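Local atomic coordinates of ankyrin repeat and SAM domain-containing protein 4B (Mus musculus, PDB entry 5F3X), a protein that probably acts as a scaffold or adaptor, pairing ankyrin repeats with a sterile alpha motif domain of the kind that commonly mediates protein-protein interactions. Residues V7-Q19 with L25-L38. Numbering follows the deposited sequence.
Sequences VDATPLEVFLQSQ and LPIFMREQIDLEAL
L12 drives its side chain as a knob into the hole formed by L25, F28, L35 and L38, so one leucine on helix 11-18 meets both helices of 25-38. At its base, CB of L12 rests 4.0 Å from CB of L35, where the backbones come close together. With CG anti to the backbone N (chi1 168°), the branch reaches on into the hole: CG lies 4.0 Å from CD1 of L25, and the two methyls then part. CD1 of L12 comes in at the edge of the F28 ring, 3.9 Å from CD2 of F28, and also touches CD2 of L38; CD2 of L12 turns to CD1 of L25 and to the carbonyl O of I33. A forked, wholly apolar residue suits this place because each branch has its own partners; an alanine here would probably leave the F28 edge and the L25 methyl facing a gap. One turn on, L16 extends the apolar surface, its CD1 3.9 Å from CD1 of L25, while E13, extended beyond CG, lies against CD2 of L25 with its CG and its carboxylate carbon CD, the latter 3.7 Å away; a long acid suits this partly exposed place, since its methylenes can lie on a leucine. At the N-caps, T10 and D34 suit their places because a side-chain oxygen can accept a first-turn N-H. Within this SAM domain bundle, the long helix 53-71 packs against the same core, A62 meeting F15 and I63 meeting L38.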
ATOM      1  N   VAL B   7      -1.801  19.991   4.704  1.00 93.73           N
ATOM      2  CA  VAL B   7      -1.994  18.890   5.650  1.00 93.12           C
ATOM      3  C   VAL B   7      -3.156  17.996   5.211  1.00 88.88           C
ATOM      4  O   VAL B   7      -4.071  18.436   4.506  1.00 86.79           O
ATOM      5  CB  VAL B   7      -2.224  19.402   7.094  1.00 92.66           C
ATOM      6  CG1 VAL B   7      -1.127  20.374   7.490  1.00 94.03           C
ATOM      7  CG2 VAL B   7      -3.605  20.035   7.235  1.00 90.23           C
ATOM      8  N   ASP B   8      -3.106  16.743   5.664  1.00 84.38           N
ATOM      9  CA  ASP B   8      -4.023  15.711   5.208  1.00 79.45           C
ATOM     10  C   ASP B   8      -5.436  15.918   5.760  1.00 74.51           C
ATOM     11  O   ASP B   8      -5.664  16.607   6.761  1.00 75.02           O
ATOM     12  CB  ASP B   8      -3.516  14.328   5.625  1.00 79.71           C
ATOM     13  CG  ASP B   8      -2.295  13.879   4.840  1.00 79.39           C
ATOM     14  OD1 ASP B   8      -2.183  14.217   3.640  1.00 77.56           O
ATOM     15  OD2 ASP B   8      -1.450  13.171   5.436  1.00 80.18           O
ATOM     16  N   ALA B   9      -6.396  15.308   5.077  1.00 67.77           N
ATOM     17  CA  ALA B   9      -7.734  15.193   5.624  1.00 58.28           C
ATOM     18  C   ALA B   9      -7.729  14.220   6.796  1.00 55.71           C
ATOM     19  O   ALA B   9      -6.998  13.227   6.797  1.00 55.38           O
ATOM     20  CB  ALA B   9      -8.706  14.724   4.546  1.00 57.01           C
ATOM     21  N   THR B  10      -8.538  14.528   7.808  1.00 52.96           N
ATOM     22  CA  THR B  10      -8.765  13.618   8.914  1.00 48.19           C
ATOM     23  C   THR B  10      -9.375  12.310   8.399  1.00 44.74           C
ATOM     24  O   THR B  10     -10.005  12.272   7.332  1.00 41.76           O
ATOM     25  CB  THR B  10      -9.696  14.275   9.941  1.00 47.75           C
ATOM     26  OG1 THR B  10     -11.050  14.288   9.443  1.00 48.24           O
ATOM     27  CG2 THR B  10      -9.230  15.706  10.253  1.00 45.11           C
ATOM     28  N   PRO B  11      -9.197  11.217   9.140  1.00 43.07           N
ATOM     29  CA  PRO B  11      -9.832   9.949   8.722  1.00 46.49           C
ATOM     30  C   PRO B  11     -11.345  10.055   8.551  1.00 48.38           C
ATOM     31  O   PRO B  11     -11.923   9.411   7.657  1.00 46.52           O
ATOM     32  CB  PRO B  11      -9.446   8.980   9.853  1.00 44.85           C
ATOM     33  CG  PRO B  11      -8.248   9.592  10.505  1.00 38.78           C
ATOM     34  CD  PRO B  11      -8.462  11.086  10.407  1.00 38.53           C
ATOM     35  N   LEU B  12     -12.002  10.864   9.391  1.00 48.88           N
ATOM     36  CA  LEU B  12     -13.421  11.143   9.209  1.00 49.25           C
ATOM     37  C   LEU B  12     -13.700  11.739   7.833  1.00 54.92           C
ATOM     38  O   LEU B  12     -14.652  11.338   7.152  1.00 56.94           O
ATOM     39  CB  LEU B  12     -13.924  12.094  10.297  1.00 49.71           C
ATOM     40  CG  LEU B  12     -15.324  12.667  10.005  1.00 48.59           C
ATOM     41  CD1 LEU B  12     -16.366  11.568  10.064  1.00 47.33           C
ATOM     42  CD2 LEU B  12     -15.702  13.758  10.952  1.00 49.83           C
ATOM     43  N   GLU B  13     -12.897  12.720   7.409  1.00 58.43           N
ATOM     44  CA  GLU B  13     -13.183  13.367   6.133  1.00 57.83           C
ATOM     45  C   GLU B  13     -13.092  12.378   4.982  1.00 55.56           C
ATOM     46  O   GLU B  13     -14.021  12.276   4.166  1.00 56.97           O
ATOM     47  CB  GLU B  13     -12.249  14.547   5.894  1.00 61.37           C
ATOM     48  CG  GLU B  13     -12.480  15.189   4.513  1.00 60.82           C
ATOM     49  CD  GLU B  13     -11.835  16.559   4.356  1.00 62.02           C
ATOM     50  OE1 GLU B  13     -11.036  16.978   5.239  1.00 63.77           O
ATOM     51  OE2 GLU B  13     -12.151  17.220   3.345  1.00 60.91           O
ATOM     52  N   VAL B  14     -11.970  11.651   4.886  1.00 51.01           N
ATOM     53  CA  VAL B  14     -11.824  10.662   3.816  1.00 46.04           C
ATOM     54  C   VAL B  14     -12.981   9.687   3.864  1.00 48.09           C
ATOM     55  O   VAL B  14     -13.568   9.339   2.828  1.00 48.75           O
ATOM     56  CB  VAL B  14     -10.479   9.910   3.920  1.00 40.50           C
ATOM     57  CG1 VAL B  14     -10.330   8.962   2.734  1.00 39.72           C
ATOM     58  CG2 VAL B  14      -9.315  10.856   3.991  1.00 40.21           C
ATOM     59  N   PHE B  15     -13.326   9.232   5.078  1.00 45.69           N
ATOM     60  CA  PHE B  15     -14.452   8.331   5.267  1.00 42.49           C
ATOM     61  C   PHE B  15     -15.719   8.879   4.609  1.00 41.60           C
ATOM     62  O   PHE B  15     -16.241   8.278   3.663  1.00 42.25           O
ATOM     63  CB  PHE B  15     -14.657   8.077   6.758  1.00 45.95           C
ATOM     64  CG  PHE B  15     -15.757   7.102   7.049  1.00 49.57           C
ATOM     65  CD1 PHE B  15     -15.588   5.749   6.778  1.00 49.89           C
ATOM     66  CD2 PHE B  15     -16.969   7.535   7.559  1.00 48.74           C
ATOM     67  CE1 PHE B  15     -16.601   4.857   7.024  1.00 50.45           C
ATOM     68  CE2 PHE B  15     -17.985   6.640   7.809  1.00 48.07           C
ATOM     69  CZ  PHE B  15     -17.806   5.304   7.538  1.00 49.93           C
ATOM     70  N   LEU B  16     -16.218  10.034   5.083  1.00 40.73           N
ATOM     71  CA  LEU B  16     -17.417  10.622   4.474  1.00 42.75           C
ATOM     72  C   LEU B  16     -17.245  10.817   2.973  1.00 43.86           C
ATOM     73  O   LEU B  16     -18.165  10.543   2.194  1.00 43.27           O
ATOM     74  CB  LEU B  16     -17.767  11.948   5.141  1.00 45.21           C
ATOM     75  CG  LEU B  16     -18.009  11.870   6.653  1.00 47.97           C
ATOM     76  CD1 LEU B  16     -18.190  13.271   7.232  1.00 50.26           C
ATOM     77  CD2 LEU B  16     -19.216  10.960   6.987  1.00 46.48           C
ATOM     78  N   GLN B  17     -16.066  11.269   2.548  1.00 46.79           N
ATOM     79  CA  GLN B  17     -15.807  11.483   1.127  1.00 48.78           C
ATOM     80  C   GLN B  17     -16.060  10.214   0.319  1.00 51.07           C
ATOM     81  O   GLN B  17     -16.783  10.226  -0.688  1.00 50.15           O
ATOM     82  CB  GLN B  17     -14.369  11.970   0.961  1.00 50.50           C
ATOM     83  CG  GLN B  17     -14.004  12.407  -0.431  1.00 53.62           C
ATOM     84  CD  GLN B  17     -14.859  13.548  -0.941  1.00 55.70           C
ATOM     85  OE1 GLN B  17     -15.130  14.541  -0.223  1.00 56.00           O
ATOM     86  NE2 GLN B  17     -15.310  13.408  -2.191  1.00 53.88           N
ATOM     87  N   SER B  18     -15.489   9.096   0.766  1.00 54.92           N
ATOM     88  CA  SER B  18     -15.704   7.810   0.108  1.00 56.00           C
ATOM     89  C   SER B  18     -17.183   7.441  -0.036  1.00 56.20           C
ATOM     90  O   SER B  18     -17.543   6.680  -0.943  1.00 55.44           O
ATOM     91  CB  SER B  18     -14.987   6.722   0.902  1.00 54.30           C
ATOM     92  OG  SER B  18     -15.577   6.574   2.194  1.00 51.73           O
ATOM     93  N   GLN B  19     -18.039   7.910   0.875  1.00 56.32           N
ATOM     94  CA  GLN B  19     -19.434   7.472   0.947  1.00 58.30           C
ATOM     95  C   GLN B  19     -20.423   8.432   0.308  1.00 60.10           C
ATOM     96  O   GLN B  19     -21.630   8.207   0.432  1.00 60.11           O
ATOM     97  CB  GLN B  19     -19.855   7.235   2.406  1.00 56.95           C
ATOM     98  CG  GLN B  19     -19.128   6.084   3.055  1.00 57.31           C
ATOM     99  CD  GLN B  19     -19.139   4.808   2.207  1.00 54.58           C
ATOM    100  OE1 GLN B  19     -18.082   4.300   1.842  1.00 57.00           O
ATOM    101  NE2 GLN B  19     -20.327   4.280   1.917  1.00 51.21           N
ATOM    102  N   LEU B  25     -19.717  16.789   6.881  1.00 59.26           N
ATOM    103  CA  LEU B  25     -18.513  17.163   7.616  1.00 54.22           C
ATOM    104  C   LEU B  25     -18.692  18.429   8.453  1.00 52.72           C
ATOM    105  O   LEU B  25     -18.215  18.448   9.598  1.00 54.14           O
ATOM    106  CB  LEU B  25     -17.339  17.292   6.636  1.00 51.42           C
ATOM    107  CG  LEU B  25     -15.958  17.361   7.289  1.00 52.08           C
ATOM    108  CD1 LEU B  25     -15.768  16.195   8.230  1.00 53.25           C
ATOM    109  CD2 LEU B  25     -14.860  17.377   6.260  1.00 50.37           C
ATOM    110  N   PRO B  26     -19.340  19.494   7.981  1.00 54.40           N
ATOM    111  CA  PRO B  26     -19.511  20.660   8.865  1.00 56.23           C
ATOM    112  C   PRO B  26     -20.404  20.409  10.079  1.00 61.84           C
ATOM    113  O   PRO B  26     -20.150  21.018  11.125  1.00 61.21           O
ATOM    114  CB  PRO B  26     -20.090  21.734   7.932  1.00 52.10           C
ATOM    115  CG  PRO B  26     -20.589  21.009   6.751  1.00 51.69           C
ATOM    116  CD  PRO B  26     -19.712  19.817   6.590  1.00 53.32           C
ATOM    117  N   ILE B  27     -21.421  19.535   9.997  1.00 65.21           N
ATOM    118  CA  ILE B  27     -22.241  19.262  11.182  1.00 65.39           C
ATOM    119  C   ILE B  27     -21.509  18.328  12.142  1.00 67.25           C
ATOM    120  O   ILE B  27     -21.537  18.532  13.362  1.00 70.51           O
ATOM    121  CB  ILE B  27     -23.630  18.708  10.806  1.00 65.06           C
ATOM    122  CG1 ILE B  27     -24.490  18.474  12.059  1.00 68.71           C
ATOM    123  CG2 ILE B  27     -23.527  17.379  10.106  1.00 63.93           C
ATOM    124  CD1 ILE B  27     -25.264  19.670  12.586  1.00 67.51           C
ATOM    125  N   PHE B  28     -20.822  17.307  11.626  1.00 63.32           N
ATOM    126  CA  PHE B  28     -20.057  16.446  12.520  1.00 60.13           C
ATOM    127  C   PHE B  28     -18.994  17.232  13.268  1.00 61.58           C
ATOM    128  O   PHE B  28     -18.690  16.928  14.425  1.00 63.66           O
ATOM    129  CB  PHE B  28     -19.402  15.301  11.752  1.00 55.53           C
ATOM    130  CG  PHE B  28     -20.349  14.232  11.347  1.00 55.29           C
ATOM    131  CD1 PHE B  28     -21.704  14.474  11.289  1.00 57.82           C
ATOM    132  CD2 PHE B  28     -19.889  12.975  11.036  1.00 58.81           C
ATOM    133  CE1 PHE B  28     -22.592  13.476  10.916  1.00 59.65           C
ATOM    134  CE2 PHE B  28     -20.767  11.977  10.662  1.00 61.14           C
ATOM    135  CZ  PHE B  28     -22.121  12.227  10.604  1.00 60.19           C
ATOM    136  N   MET B  29     -18.414  18.241  12.638  1.00 61.64           N
ATOM    137  CA  MET B  29     -17.378  18.979  13.343  1.00 63.68           C
ATOM    138  C   MET B  29     -17.973  19.886  14.408  1.00 63.05           C
ATOM    139  O   MET B  29     -17.406  20.020  15.496  1.00 63.15           O
ATOM    140  CB  MET B  29     -16.527  19.756  12.347  1.00 65.98           C
ATOM    141  CG  MET B  29     -15.566  18.846  11.602  1.00 68.35           C
ATOM    142  SD  MET B  29     -14.411  19.735  10.562  1.00 72.31           S
ATOM    143  CE  MET B  29     -15.506  20.343   9.254  1.00 71.33           C
ATOM    144  N   ARG B  30     -19.124  20.505  14.134  1.00 63.80           N
ATOM    145  CA  ARG B  30     -19.732  21.348  15.155  1.00 63.10           C
ATOM    146  C   ARG B  30     -20.122  20.515  16.367  1.00 67.10           C
ATOM    147  O   ARG B  30     -20.032  20.994  17.505  1.00 73.11           O
ATOM    148  CB  ARG B  30     -20.937  22.110  14.582  1.00 59.55           C
ATOM    149  N   GLU B  31     -20.508  19.257  16.151  1.00 62.57           N
ATOM    150  CA  GLU B  31     -20.816  18.353  17.250  1.00 58.97           C
ATOM    151  C   GLU B  31     -19.578  17.662  17.799  1.00 58.39           C
ATOM    152  O   GLU B  31     -19.703  16.810  18.685  1.00 59.34           O
ATOM    153  CB  GLU B  31     -21.851  17.308  16.815  1.00 60.13           C
ATOM    154  CG  GLU B  31     -23.214  17.881  16.447  1.00 62.59           C
ATOM    155  CD  GLU B  31     -23.941  18.519  17.625  1.00 66.54           C
ATOM    156  OE1 GLU B  31     -23.656  18.149  18.792  1.00 67.97           O
ATOM    157  OE2 GLU B  31     -24.803  19.398  17.379  1.00 67.13           O
ATOM    158  N   GLN B  32     -18.400  18.005  17.285  1.00 59.54           N
ATOM    159  CA  GLN B  32     -17.116  17.452  17.736  1.00 58.08           C
ATOM    160  C   GLN B  32     -17.091  15.938  17.594  1.00 50.41           C
ATOM    161  O   GLN B  32     -16.638  15.210  18.472  1.00 49.95           O
ATOM    162  CB  GLN B  32     -16.784  17.893  19.163  1.00 64.83           C
ATOM    163  CG  GLN B  32     -16.366  19.354  19.217  1.00 72.31           C
ATOM    164  CD  GLN B  32     -16.114  19.850  20.626  1.00 80.99           C
ATOM    165  OE1 GLN B  32     -15.538  19.144  21.462  1.00 82.02           O
ATOM    166  NE2 GLN B  32     -16.537  21.086  20.898  1.00 85.32           N
ATOM    167  N   ILE B  33     -17.536  15.477  16.437  1.00 48.45           N
ATOM    168  CA  ILE B  33     -17.616  14.056  16.131  1.00 50.28           C
ATOM    169  C   ILE B  33     -16.424  13.708  15.253  1.00 53.68           C
ATOM    170  O   ILE B  33     -16.439  13.951  14.043  1.00 57.44           O
ATOM    171  CB  ILE B  33     -18.928  13.732  15.418  1.00 48.56           C
ATOM    172  CG1 ILE B  33     -20.105  14.215  16.268  1.00 48.87           C
ATOM    173  CG2 ILE B  33     -19.010  12.244  15.090  1.00 50.02           C
ATOM    174  CD1 ILE B  33     -21.456  13.967  15.627  1.00 49.15           C
ATOM    175  N   ASP B  34     -15.413  13.071  15.829  1.00 52.87           N
ATOM    176  CA  ASP B  34     -14.369  12.513  14.983  1.00 51.82           C
ATOM    177  C   ASP B  34     -14.841  11.144  14.494  1.00 49.40           C
ATOM    178  O   ASP B  34     -15.960  10.713  14.793  1.00 46.79           O
ATOM    179  CB  ASP B  34     -13.035  12.465  15.726  1.00 52.56           C
ATOM    180  CG  ASP B  34     -13.157  11.913  17.147  1.00 56.63           C
ATOM    181  OD1 ASP B  34     -14.210  11.322  17.476  1.00 55.83           O
ATOM    182  OD2 ASP B  34     -12.180  12.054  17.931  1.00 59.13           O
ATOM    183  N   LEU B  35     -14.015  10.449  13.705  1.00 46.35           N
ATOM    184  CA  LEU B  35     -14.443   9.125  13.264  1.00 43.24           C
ATOM    185  C   LEU B  35     -14.561   8.183  14.452  1.00 50.55           C
ATOM    186  O   LEU B  35     -15.401   7.277  14.447  1.00 56.29           O
ATOM    187  CB  LEU B  35     -13.493   8.581  12.201  1.00 39.41           C
ATOM    188  CG  LEU B  35     -13.574   7.133  11.712  1.00 41.27           C
ATOM    189  CD1 LEU B  35     -12.908   6.932  10.347  1.00 38.56           C
ATOM    190  CD2 LEU B  35     -12.892   6.213  12.731  1.00 47.22           C
ATOM    191  N   GLU B  36     -13.734   8.386  15.479  1.00 51.25           N
ATOM    192  CA  GLU B  36     -13.869   7.617  16.706  1.00 51.55           C
ATOM    193  C   GLU B  36     -15.284   7.718  17.251  1.00 52.49           C
ATOM    194  O   GLU B  36     -15.929   6.705  17.520  1.00 54.68           O
ATOM    195  CB  GLU B  36     -12.864   8.117  17.739  1.00 53.88           C
ATOM    196  CG  GLU B  36     -13.166   7.722  19.167  1.00 59.99           C
ATOM    197  CD  GLU B  36     -11.936   7.766  20.072  1.00 71.24           C
ATOM    198  OE1 GLU B  36     -12.089   7.599  21.311  1.00 73.21           O
ATOM    199  OE2 GLU B  36     -10.807   7.963  19.545  1.00 78.55           O
ATOM    200  N   ALA B  37     -15.773   8.949  17.425  1.00 50.17           N
ATOM    201  CA  ALA B  37     -17.088   9.159  17.995  1.00 48.81           C
ATOM    202  C   ALA B  37     -18.181   8.700  17.044  1.00 52.20           C
ATOM    203  O   ALA B  37     -19.225   8.199  17.494  1.00 52.07           O
ATOM    204  CB  ALA B  37     -17.277  10.631  18.351  1.00 48.55           C
ATOM    205  N   LEU B  38     -17.957   8.852  15.736  1.00 53.21           N
ATOM    206  CA  LEU B  38     -18.969   8.464  14.761  1.00 53.42           C
ATOM    207  C   LEU B  38     -19.345   6.994  14.915  1.00 56.98           C
ATOM    208  O   LEU B  38     -20.536   6.648  14.921  1.00 58.59           O
ATOM    209  CB  LEU B  38     -18.469   8.758  13.349  1.00 49.99           C
ATOM    210  CG  LEU B  38     -19.496   8.452  12.267  1.00 41.75           C
ATOM    211  CD1 LEU B  38     -20.801   9.193  12.604  1.00 39.27           C
ATOM    212  CD2 LEU B  38     -18.954   8.796  10.869  1.00 39.98           C
TER
HETATM  213  O   HOH W   1     -11.124  11.642  12.249  1.00 26.12           O